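Long-range contacts in mediator of RNA polymerase II transcription subunit 6 (Schizosaccharomyces pombe, PDB 4H61), which is a component of the Mediator complex, the coactivator that relays information from gene-specific regulators to the basal RNA polymerase II transcription machinery: residues Ser8-Met13 with Asn107-Met112; Trp84-Gln89 with Tyr103-Glu108. All coordinates share one frame; numbering follows the deposited sequence.

Contact 1. Residues Ser8-Met13 with Asn107-Met112; sequences SIQWRM and NENIYM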
loop_
_atom_site.group_PDB
_atom_site.type_symbol
_atom_site.label_atom_id
_atom_site.label_comp_id
_atom_site.label_asym_id
_atom_site.label_seq_id
_atom_site.Cartn_x
_atom_site.Cartn_y
_atom_site.Cartn_z
ATOM N N SER A 8 14.043 -9.557 7.412
ATOM C CA SER A 8 14.394 -10.379 8.538
ATOM C C SER A 8 13.763 -9.877 9.839
ATOM O O SER A 8 14.117 -10.350 10.942
ATOM C CB SER A 8 15.909 -10.456 8.666
ATOM O OG SER A 8 16.409 -9.301 9.306
ATOM N N ILE A 9 12.831 -8.932 9.731
ATOM C CA ILE A 9 12.179 -8.439 10.942
ATOM C C ILE A 9 10.658 -8.503 10.895
ATOM O O ILE A 9 10.058 -8.612 9.832
ATOM C CB ILE A 9 12.600 -6.989 11.308
ATOM C CG1 ILE A 9 12.189 -6.009 10.207
ATOM C CG2 ILE A 9 14.097 -6.887 11.613
ATOM C CD1 ILE A 9 12.232 -4.580 10.674
ATOM N N GLN A 10 10.052 -8.455 12.074
ATOM C CA GLN A 10 8.621 -8.269 12.223
ATOM C C GLN A 10 8.446 -7.102 13.175
ATOM O O GLN A 10 9.224 -6.929 14.113
ATOM C CB GLN A 10 7.966 -9.504 12.833
ATOM C CG GLN A 10 7.884 -10.707 11.913
ATOM C CD GLN A 10 7.173 -11.876 12.574
ATOM O OE1 GLN A 10 6.906 -11.848 13.777
ATOM N NE2 GLN A 10 6.857 -12.905 11.790
ATOM N N TRP A 11 7.421 -6.306 12.939
ATOM C CA TRP A 11 7.205 -5.111 13.729
ATOM C C TRP A 11 5.809 -5.204 14.328
ATOM O O TRP A 11 4.893 -5.735 13.703
ATOM C CB TRP A 11 7.370 -3.873 12.834
ATOM C CG TRP A 11 7.070 -2.534 13.467
ATOM C CD1 TRP A 11 7.951 -1.712 14.122
ATOM C CD2 TRP A 11 5.806 -1.847 13.472
ATOM N NE1 TRP A 11 7.310 -0.565 14.544
ATOM C CE2 TRP A 11 5.995 -0.621 14.155
ATOM C CE3 TRP A 11 4.532 -2.154 12.976
ATOM C CZ2 TRP A 11 4.957 0.297 14.350
ATOM C CZ3 TRP A 11 3.501 -1.239 13.169
ATOM C CH2 TRP A 11 3.722 -0.029 13.851
ATOM N N ARG A 12 5.660 -4.728 15.556
ATOM C CA ARG A 12 4.363 -4.721 16.211
ATOM C C ARG A 12 4.339 -3.648 17.285
ATOM O O ARG A 12 5.216 -3.615 18.149
ATOM C CB ARG A 12 4.070 -6.088 16.829
ATOM C CG ARG A 12 2.726 -6.175 17.519
ATOM C CD ARG A 12 2.531 -7.533 18.171
ATOM N NE ARG A 12 1.338 -7.571 19.019
ATOM C CZ ARG A 12 0.379 -8.487 18.922
ATOM N NH1 ARG A 12 0.466 -9.452 18.015
ATOM N NH2 ARG A 12 -0.666 -8.440 19.735
ATOM N N MET A 13 3.338 -2.775 17.237
ATOM C CA MET A 13 3.244 -1.682 18.200
ATOM C C MET A 13 1.898 -1.667 18.942
ATOM O O MET A 13 1.039 -0.826 18.673
ATOM C CB MET A 13 3.514 -0.344 17.498
ATOM C CG MET A 13 3.723 0.832 18.440
ATOM S SD MET A 13 4.174 2.359 17.589
ATOM C CE MET A 13 5.944 2.132 17.392
ATOM N N ASN A 107 -2.426 -10.253 12.672
ATOM C CA ASN A 107 -2.518 -10.115 14.127
ATOM C C ASN A 107 -1.673 -8.973 14.667
ATOM O O ASN A 107 -0.967 -9.141 15.655
ATOM C CB ASN A 107 -2.132 -11.418 14.831
ATOM C CG ASN A 107 -3.157 -12.510 14.634
ATOM O OD1 ASN A 107 -3.022 -13.347 13.740
ATOM N ND2 ASN A 107 -4.195 -12.508 15.467
ATOM N N GLU A 108 -1.735 -7.828 13.993
ATOM C CA GLU A 108 -0.996 -6.622 14.380
ATOM C C GLU A 108 0.518 -6.729 14.133
ATOM O O GLU A 108 1.279 -5.804 14.438
ATOM C CB GLU A 108 -1.317 -6.216 15.822
ATOM C CG GLU A 108 -2.795 -5.947 16.040
ATOM C CD GLU A 108 -3.273 -6.340 17.421
ATOM O OE1 GLU A 108 -2.637 -5.923 18.414
ATOM O OE2 GLU A 108 -4.286 -7.070 17.510
ATOM N N ASN A 109 0.936 -7.859 13.568
ATOM C CA ASN A 109 2.314 -8.056 13.159
ATOM C C ASN A 109 2.494 -7.687 11.701
ATOM O O ASN A 109 1.796 -8.208 10.828
ATOM C CB ASN A 109 2.721 -9.510 13.349
ATOM C CG ASN A 109 3.492 -9.732 14.614
ATOM O OD1 ASN A 109 2.964 -9.569 15.716
ATOM N ND2 ASN A 109 4.758 -10.114 14.473
ATOM N N ILE A 110 3.429 -6.785 11.436
ATOM C CA ILE A 110 3.748 -6.433 10.070
ATOM C C ILE A 110 5.088 -7.043 9.660
ATOM O O ILE A 110 6.063 -6.987 10.411
ATOM C CB ILE A 110 3.788 -4.910 9.876
ATOM C CG1 ILE A 110 2.557 -4.265 10.513
ATOM C CG2 ILE A 110 3.886 -4.560 8.394
ATOM C CD1 ILE A 110 2.417 -2.779 10.222
ATOM N N TYR A 111 5.118 -7.636 8.470
ATOM C CA TYR A 111 6.339 -8.178 7.896
ATOM C C TYR A 111 6.171 -8.318 6.381
ATOM O O TYR A 111 5.043 -8.387 5.885
ATOM C CB TYR A 111 6.688 -9.527 8.537
ATOM C CG TYR A 111 5.550 -10.531 8.559
ATOM C CD1 TYR A 111 5.312 -11.369 7.470
ATOM C CD2 TYR A 111 4.720 -10.649 9.671
ATOM C CE1 TYR A 111 4.267 -12.295 7.484
ATOM C CE2 TYR A 111 3.674 -11.571 9.694
ATOM C CZ TYR A 111 3.454 -12.392 8.596
ATOM O OH TYR A 111 2.418 -13.306 8.610
ATOM N N MET A 112 7.287 -8.332 5.650
ATOM C CA MET A 112 7.260 -8.554 4.200
ATOM C C MET A 112 6.795 -9.973 3.910
ATOM O O MET A 112 7.161 -10.920 4.608
ATOM C CB MET A 112 8.645 -8.341 3.576
ATOM C CG MET A 112 9.258 -6.964 3.835
ATOM S SD MET A 112 10.937 -6.729 3.181
ATOM C CE MET A 112 10.670 -7.153 1.462
#
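W11 and I110 form a single antiparallel bridge by which the extended N-terminal segment 8-13 lies along strand 109-112, an edge strand of the four-stranded antiparallel sheet within this chain. The pair is of the hydrogen-bonded kind: W11 N donates to I110 O at 2.9 Å, and I110 N returns a nearly straight bond to W11 O, also 2.9 Å. CA-H groups of Q10 and N109 make weaker contacts with the same two carbonyl oxygens. On the side facing helix 28-33 the W11 and I110 side chains run next to each other; CD1 of I110 meets the indole obliquely, 3.5 Å from W11 CZ3. The indole swings out beside the W11 carbonyl carbon (chi1 175°), which brings its six-membered ring to that methyl. Beyond the bridge the contact is polar. The extended R12 chain reaches past N109 to E108: NH1 makes a weak but straight hydrogen bond to N109 OD1 (3.4 Å), which lies at the guanidinium edge. E108 OE1 instead sits over a guanidinium face, 3.5 Å from R12 NH2, in a long, weak salt bridge that rests on charge, no N-H being aimed at the carboxylate. The Q10 chain runs alongside Y111, its amide turned only 24° from the ring plane and its NE2 3.8 Å from Y111 CD2, while Q10 OE1 approaches N109 ND2 at 2.8 Å. The patch is largely at the surface, I110 being its buried member. On the W11 and I110 side, Y31 of helix 28-33 meets the W11 ring and hydrogen-bonds through its OH with E108 O and M13 N; I110 also packs on F32. M13 then leads into helix 14-19, and strand 97-106 flanks strand 109-112.

Contact 2. Residues Trp84-Gln89 with Tyr103-Glu108; sequences WVIQKQ and YFVCNE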
loop_
_atom_site.group_PDB
_atom_site.type_symbol
_atom_site.label_atom_id
_atom_site.label_comp_id
_atom_site.label_asym_id
_atom_site.label_seq_id
_atom_site.Cartn_x
_atom_site.Cartn_y
_atom_site.Cartn_z
ATOM N N TRP A 84 -4.694 -7.851 6.885
ATOM C CA TRP A 84 -4.797 -6.989 5.725
ATOM C C TRP A 84 -3.489 -7.159 4.984
ATOM O O TRP A 84 -2.455 -7.419 5.604
ATOM C CB TRP A 84 -4.973 -5.535 6.139
ATOM C CG TRP A 84 -6.284 -5.248 6.773
ATOM C CD1 TRP A 84 -7.407 -4.771 6.157
ATOM C CD2 TRP A 84 -6.624 -5.420 8.152
ATOM N NE1 TRP A 84 -8.424 -4.631 7.073
ATOM C CE2 TRP A 84 -7.970 -5.025 8.303
ATOM C CE3 TRP A 84 -5.922 -5.871 9.275
ATOM C CZ2 TRP A 84 -8.624 -5.066 9.531
ATOM C CZ3 TRP A 84 -6.572 -5.911 10.491
ATOM C CH2 TRP A 84 -7.910 -5.510 10.611
ATOM N N VAL A 85 -3.530 -7.033 3.663
ATOM C CA VAL A 85 -2.324 -7.145 2.855
ATOM C C VAL A 85 -2.071 -5.852 2.102
ATOM O O VAL A 85 -2.963 -5.327 1.424
ATOM C CB VAL A 85 -2.412 -8.307 1.861
ATOM C CG1 VAL A 85 -1.179 -8.327 0.956
ATOM C CG2 VAL A 85 -2.561 -9.621 2.605
ATOM N N ILE A 86 -0.845 -5.349 2.223
ATOM C CA ILE A 86 -0.479 -4.047 1.682
ATOM C C ILE A 86 0.569 -4.206 0.603
ATOM O O ILE A 86 1.464 -5.037 0.729
ATOM C CB ILE A 86 0.072 -3.140 2.794
ATOM C CG1 ILE A 86 -1.011 -2.886 3.844
ATOM C CG2 ILE A 86 0.589 -1.831 2.230
ATOM C CD1 ILE A 86 -0.521 -2.140 5.043
ATOM N N GLN A 87 0.452 -3.418 -0.461
ATOM C CA GLN A 87 1.401 -3.479 -1.562
ATOM C C GLN A 87 2.101 -2.147 -1.788
ATOM O O GLN A 87 1.450 -1.104 -1.909
ATOM C CB GLN A 87 0.681 -3.891 -2.838
ATOM C CG GLN A 87 1.445 -3.596 -4.107
ATOM C CD GLN A 87 0.752 -4.160 -5.329
ATOM O OE1 GLN A 87 0.416 -5.345 -5.365
ATOM N NE2 GLN A 87 0.521 -3.313 -6.335
ATOM N N LYS A 88 3.430 -2.190 -1.826
ATOM C CA LYS A 88 4.234 -1.046 -2.239
ATOM C C LYS A 88 4.335 -1.113 -3.750
ATOM O O LYS A 88 4.647 -2.166 -4.306
ATOM C CB LYS A 88 5.625 -1.100 -1.590
ATOM C CG LYS A 88 6.669 -0.110 -2.132
ATOM C CD LYS A 88 7.568 0.361 -0.983
ATOM C CE LYS A 88 9.053 0.430 -1.319
ATOM N NZ LYS A 88 9.774 -0.844 -1.030
ATOM N N GLN A 89 4.055 0.002 -4.416
ATOM C CA GLN A 89 4.076 0.031 -5.870
ATOM C C GLN A 89 4.602 1.365 -6.400
ATOM O O GLN A 89 4.465 2.403 -5.757
ATOM C CB GLN A 89 2.672 -0.225 -6.417
ATOM C CG GLN A 89 1.747 0.992 -6.354
ATOM C CD GLN A 89 0.277 0.630 -6.510
ATOM O OE1 GLN A 89 -0.102 -0.539 -6.422
ATOM N NE2 GLN A 89 -0.557 1.639 -6.745
ATOM N N TYR A 103 3.390 -6.719 1.891
ATOM C CA TYR A 103 3.567 -6.907 3.323
ATOM C C TYR A 103 2.305 -7.500 3.917
ATOM O O TYR A 103 1.205 -7.256 3.423
ATOM C CB TYR A 103 3.853 -5.564 4.015
ATOM C CG TYR A 103 4.842 -4.677 3.285
ATOM C CD1 TYR A 103 4.467 -3.988 2.135
ATOM C CD2 TYR A 103 6.148 -4.515 3.755
ATOM C CE1 TYR A 103 5.358 -3.184 1.465
ATOM C CE2 TYR A 103 7.049 -3.705 3.087
ATOM C CZ TYR A 103 6.641 -3.040 1.941
ATOM O OH TYR A 103 7.510 -2.228 1.254
ATOM N N PHE A 104 2.467 -8.268 4.987
ATOM C CA PHE A 104 1.326 -8.781 5.731
ATOM C C PHE A 104 1.145 -8.030 7.040
ATOM O O PHE A 104 2.114 -7.705 7.724
ATOM C CB PHE A 104 1.487 -10.273 6.007
ATOM C CG PHE A 104 1.398 -11.121 4.774
ATOM C CD1 PHE A 104 0.792 -10.633 3.625
ATOM C CD2 PHE A 104 1.915 -12.408 4.758
ATOM C CE1 PHE A 104 0.706 -11.407 2.486
ATOM C CE2 PHE A 104 1.831 -13.194 3.621
ATOM C CZ PHE A 104 1.230 -12.692 2.486
ATOM N N VAL A 105 -0.103 -7.728 7.365
ATOM C CA VAL A 105 -0.444 -7.220 8.679
ATOM C C VAL A 105 -1.304 -8.293 9.325
ATOM O O VAL A 105 -2.534 -8.273 9.230
ATOM C CB VAL A 105 -1.196 -5.875 8.609
ATOM C CG1 VAL A 105 -1.336 -5.275 9.996
ATOM C CG2 VAL A 105 -0.460 -4.906 7.700
ATOM N N CYS A 106 -0.638 -9.250 9.957
ATOM C CA CYS A 106 -1.310 -10.406 10.523
ATOM C C CYS A 106 -1.258 -10.343 12.043
ATOM O O CYS A 106 -0.176 -10.371 12.631
ATOM C CB CYS A 106 -0.635 -11.681 10.020
ATOM S SG CYS A 106 -1.578 -13.176 10.297
ATOM N N ASN A 107 -2.426 -10.253 12.672
ATOM C CA ASN A 107 -2.518 -10.115 14.127
ATOM C C ASN A 107 -1.673 -8.973 14.667
ATOM O O ASN A 107 -0.967 -9.141 15.655
ATOM C CB ASN A 107 -2.132 -11.418 14.831
ATOM C CG ASN A 107 -3.157 -12.510 14.634
ATOM O OD1 ASN A 107 -3.022 -13.347 13.740
ATOM N ND2 ASN A 107 -4.195 -12.508 15.467
ATOM N N GLU A 108 -1.735 -7.828 13.993
ATOM C CA GLU A 108 -0.996 -6.622 14.380
ATOM C C GLU A 108 0.518 -6.729 14.133
ATOM O O GLU A 108 1.279 -5.804 14.438
ATOM C CB GLU A 108 -1.317 -6.216 15.822
ATOM C CG GLU A 108 -2.795 -5.947 16.040
ATOM C CD GLU A 108 -3.273 -6.340 17.421
ATOM O OE1 GLU A 108 -2.637 -5.923 18.414
ATOM O OE2 GLU A 108 -4.286 -7.070 17.510
#
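Y103 and I86 are paired in the antiparallel beta hairpin of strands 83-91 and 97-106, each donating its N-H to the other's carbonyl: Y103 N to I86 O at 2.8 Å and I86 N to Y103 O at 3.0 Å. W84 and V105 form the next hydrogen-bonded pair, V105 N to W84 O at 3.0 Å and W84 N to V105 O at 3.2 Å. Between them V85 and F104 are a non-hydrogen-bonded pair, whose side chains stand together on the face where F104 meets Y117 of helix 115-135 edge-to-face. There V85 CG1 lies at the edge of the F104 ring, near its plane, and V85 CG2 meets the ring obliquely, 3.6 Å from F104 CD1. On the reverse face the I86 and V105 side chains cross at a slant, the CD1 tip of I86 resting against CG2 of V105 at 3.8 Å, with L29 and F32 of helix 28-33 beside I86. Y103 leans along the strand toward K88, so its ring edge slots beside I86 O and K88 CB. The K88 chain, bent from chi2 onward, curls round the phenol end, with CD 3.4 Å from Y103 OH. F32 meets the same ring edge-to-face, so the Y103 bulge is bordered by both K88 and F32. Replacing Y103 by an alanine would probably open a gap beside K88 and F32 and leave the lysine chain free to swing. W84 packs on V28 of helix 28-33, its NE1 bonded to T25 OG1, and strand 70-79 flanks strand 83-91 on its other side.

Overall arrangement
From the N terminus, segment 8-13 precedes helix 14-19, and the chain then runs through three more helices and three sheet strands before contact 1 closes this long excursion on strand 109-112. Contact 2 is nested inside it as a local closure, the hairpin joining strands 83-91 and 97-106. Both end on the same part of the chain and share N107 and E108, at the turn between the last two strands. Their centres are about 9 Å apart, and a probable hydrogen bond from F104 N to Y111 O connects them. With the pairing of strands 97-106 and 109-112 between them, they continue the sheet from strand 83-91 out to segment 8-13, beside helix 28-33.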